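Long-range contact in ebony (Drosophila melanogaster, PDB 6DYS), which probably joins beta-alanine to dopamine and related amines, this chain being its C-terminal domain, which probably selects the amine and is seen here with beta-alanyl-dopamine bound: residues Phe160-Ser165 with Ala206-Lys211. Numbering follows the deposited sequence.
Sequences FTTNTS and AIVHWK. With HJ1 (N-[2-(3,4-dihydroxyphenyl)ethyl]-beta-alaninamide), chain C.
Asn163 uses both ends of its amide: ND2 donates to His209 ND1 (2.9 Å, 152° at the hydrogen), while OD1 accepts from N01, the amino end of the bound beta-alanyl-dopamine, at 2.8 Å. The bond to ND1 is consistent with the amide oxygen facing the ligand amine. CG stands beside the backbone N (chi1 -71°), which swings the amide across to the imidazole; ND1 lies in the amide plane, whereas ND2 sits tilted about 31° from the ring plane. Ile207 CG2 lies over one face of that ring, out toward its rim, and Ala172 touches both Asn163 and His209. Thr161 OG1 is a second acceptor for N01 and also bonds to Ser122 O; Glu32 is a further partner of the ligand.

Behind these side chains, strands 158-163 and 205-212 pair antiparallel within the mixed central sheet of a GNAT-like fold. Two hydrogen-bonded pairs, Thr161 with His209 and Asn163 with Ile207, put their side chains on the face covered by helix 166-174, where Thr161 and Asn163 also reach the ligand amine. The backbone pairing sets the register, letting a second-strand side chain, His209, position a first-shell one, Asn163. Across the sheet, toward helix 93-111, Phe160 CE1 packs on Val208 CG1 at 3.3 Å and Phe160 CB meets the edge of the Trp210 ring. Beside Val208, Thr162 OG1 is hydrogen-bonded to Glu104 of that helix.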
loop_
_atom_site.group_PDB
_atom_site.type_symbol
_atom_site.label_atom_id
_atom_site.label_comp_id
_atom_site.label_asym_id
_atom_site.label_seq_id
_atom_site.Cartn_x
_atom_site.Cartn_y
_atom_site.Cartn_z
ATOM N N PHE A 160 -3.959 -5.732 7.456
ATOM C CA PHE A 160 -4.411 -6.340 6.212
ATOM C C PHE A 160 -3.754 -5.610 5.051
ATOM O O PHE A 160 -3.785 -4.375 4.997
ATOM C CB PHE A 160 -5.934 -6.240 6.119
ATOM C CG PHE A 160 -6.553 -7.029 5.008
ATOM C CD1 PHE A 160 -6.294 -8.377 4.862
ATOM C CD2 PHE A 160 -7.444 -6.420 4.132
ATOM C CE1 PHE A 160 -6.897 -9.102 3.853
ATOM C CE2 PHE A 160 -8.046 -7.137 3.115
ATOM C CZ PHE A 160 -7.772 -8.484 2.976
ATOM N N THR A 161 -3.155 -6.359 4.132
ATOM C CA THR A 161 -2.501 -5.719 3.000
ATOM C C THR A 161 -2.368 -6.724 1.863
ATOM O O THR A 161 -2.348 -7.938 2.088
ATOM C CB THR A 161 -1.123 -5.154 3.397
ATOM O OG1 THR A 161 -0.632 -4.287 2.367
ATOM C CG2 THR A 161 -0.115 -6.269 3.630
ATOM N N THR A 162 -2.306 -6.204 0.641
ATOM C CA THR A 162 -1.966 -6.993 -0.539
ATOM C C THR A 162 -0.603 -6.539 -1.036
ATOM O O THR A 162 -0.432 -5.376 -1.415
ATOM C CB THR A 162 -3.011 -6.842 -1.643
ATOM O OG1 THR A 162 -4.292 -7.165 -1.112
ATOM C CG2 THR A 162 -2.715 -7.789 -2.792
ATOM N N ASN A 163 0.362 -7.446 -1.024
ATOM C CA ASN A 163 1.711 -7.131 -1.460
ATOM C C ASN A 163 1.882 -7.612 -2.891
ATOM O O ASN A 163 1.598 -8.774 -3.201
ATOM C CB ASN A 163 2.748 -7.761 -0.529
ATOM C CG ASN A 163 2.782 -7.085 0.833
ATOM O OD1 ASN A 163 2.854 -5.864 0.926
ATOM N ND2 ASN A 163 2.722 -7.876 1.893
ATOM N N THR A 164 2.328 -6.704 -3.759
ATOM C CA THR A 164 2.379 -6.951 -5.187
ATOM C C THR A 164 3.788 -6.927 -5.757
ATOM O O THR A 164 3.947 -7.112 -6.968
ATOM C CB THR A 164 1.509 -5.927 -5.930
ATOM O OG1 THR A 164 1.943 -4.604 -5.599
ATOM C CG2 THR A 164 0.049 -6.086 -5.536
ATOM N N SER A 165 4.808 -6.700 -4.932
ATOM C CA SER A 165 6.186 -6.810 -5.383
ATOM C C SER A 165 6.904 -7.905 -4.603
ATOM O O SER A 165 6.518 -8.220 -3.472
ATOM C CB SER A 165 6.944 -5.484 -5.222
ATOM O OG SER A 165 7.347 -5.268 -3.879
ATOM N N ALA A 206 0.183 -11.703 -6.659
ATOM C CA ALA A 206 -0.431 -10.772 -5.730
ATOM C C ALA A 206 -0.769 -11.572 -4.485
ATOM O O ALA A 206 -1.462 -12.596 -4.571
ATOM C CB ALA A 206 -1.687 -10.129 -6.322
ATOM N N ILE A 207 -0.251 -11.146 -3.339
ATOM C CA ILE A 207 -0.394 -11.921 -2.116
ATOM C C ILE A 207 -1.125 -11.082 -1.088
ATOM O O ILE A 207 -0.663 -9.997 -0.712
ATOM C CB ILE A 207 0.954 -12.421 -1.579
ATOM C CG1 ILE A 207 1.674 -13.218 -2.675
ATOM C CG2 ILE A 207 0.737 -13.280 -0.341
ATOM C CD1 ILE A 207 2.932 -13.917 -2.210
ATOM N N VAL A 208 -2.275 -11.583 -0.648
ATOM C CA VAL A 208 -3.040 -10.957 0.420
ATOM C C VAL A 208 -2.449 -11.402 1.748
ATOM O O VAL A 208 -2.326 -12.602 2.011
ATOM C CB VAL A 208 -4.524 -11.325 0.316
ATOM C CG1 VAL A 208 -5.273 -10.783 1.500
ATOM C CG2 VAL A 208 -5.098 -10.787 -0.989
ATOM N N HIS A 209 -2.064 -10.438 2.583
ATOM C CA HIS A 209 -1.369 -10.733 3.823
ATOM C C HIS A 209 -2.161 -10.209 5.005
ATOM O O HIS A 209 -2.825 -9.171 4.920
ATOM C CB HIS A 209 0.042 -10.134 3.835
ATOM C CG HIS A 209 1.066 -11.005 3.184
ATOM N ND1 HIS A 209 1.810 -10.596 2.099
ATOM C CD2 HIS A 209 1.465 -12.270 3.459
ATOM C CE1 HIS A 209 2.636 -11.564 1.743
ATOM N NE2 HIS A 209 2.440 -12.595 2.547
ATOM N N TRP A 210 -2.060 -10.931 6.117
ATOM C CA TRP A 210 -2.834 -10.616 7.307
ATOM C C TRP A 210 -2.034 -11.039 8.520
ATOM O O TRP A 210 -1.536 -12.167 8.571
ATOM C CB TRP A 210 -4.187 -11.334 7.277
ATOM C CG TRP A 210 -4.924 -11.399 8.588
ATOM C CD1 TRP A 210 -5.070 -12.490 9.388
ATOM C CD2 TRP A 210 -5.655 -10.337 9.222
ATOM N NE1 TRP A 210 -5.837 -12.177 10.484
ATOM C CE2 TRP A 210 -6.210 -10.863 10.406
ATOM C CE3 TRP A 210 -5.894 -8.998 8.903
ATOM C CZ2 TRP A 210 -6.987 -10.095 11.274
ATOM C CZ3 TRP A 210 -6.671 -8.239 9.762
ATOM C CH2 TRP A 210 -7.207 -8.791 10.934
ATOM N N LYS A 211 -1.911 -10.143 9.490
ATOM C CA LYS A 211 -1.242 -10.459 10.743
ATOM C C LYS A 211 -2.073 -9.916 11.890
ATOM O O LYS A 211 -2.328 -8.711 11.953
ATOM C CB LYS A 211 0.169 -9.876 10.791
ATOM C CG LYS A 211 0.860 -10.110 12.116
ATOM C CD LYS A 211 2.361 -10.174 11.959
ATOM C CE LYS A 211 2.964 -8.797 11.936
ATOM N NZ LYS A 211 4.405 -8.863 12.297
HETATM C C02 HJ1 C . 2.401 -2.808 0.785
HETATM C C03 HJ1 C . 1.169 -2.451 -0.040
HETATM C C04 HJ1 C . 1.451 -1.243 -0.999
HETATM C C07 HJ1 C . 0.141 -2.365 -2.877
HETATM C C08 HJ1 C . -1.280 -1.865 -3.319
HETATM C C09 HJ1 C . -1.259 -1.120 -4.587
HETATM C C10 HJ1 C . -2.051 0.030 -4.736
HETATM C C11 HJ1 C . -2.040 0.746 -5.947
HETATM C C12 HJ1 C . -1.244 0.322 -6.992
HETATM C C14 HJ1 C . -0.448 -0.832 -6.838
HETATM C C16 HJ1 C . -0.463 -1.545 -5.626
HETATM N N01 HJ1 C . 2.037 -3.428 2.068
HETATM N N06 HJ1 C . 0.928 -1.239 -2.374
HETATM O O05 HJ1 C . 2.074 -0.339 -0.633
HETATM O O13 HJ1 C . -1.239 1.065 -8.231
HETATM O O15 HJ1 C . 0.438 -1.324 -7.972
#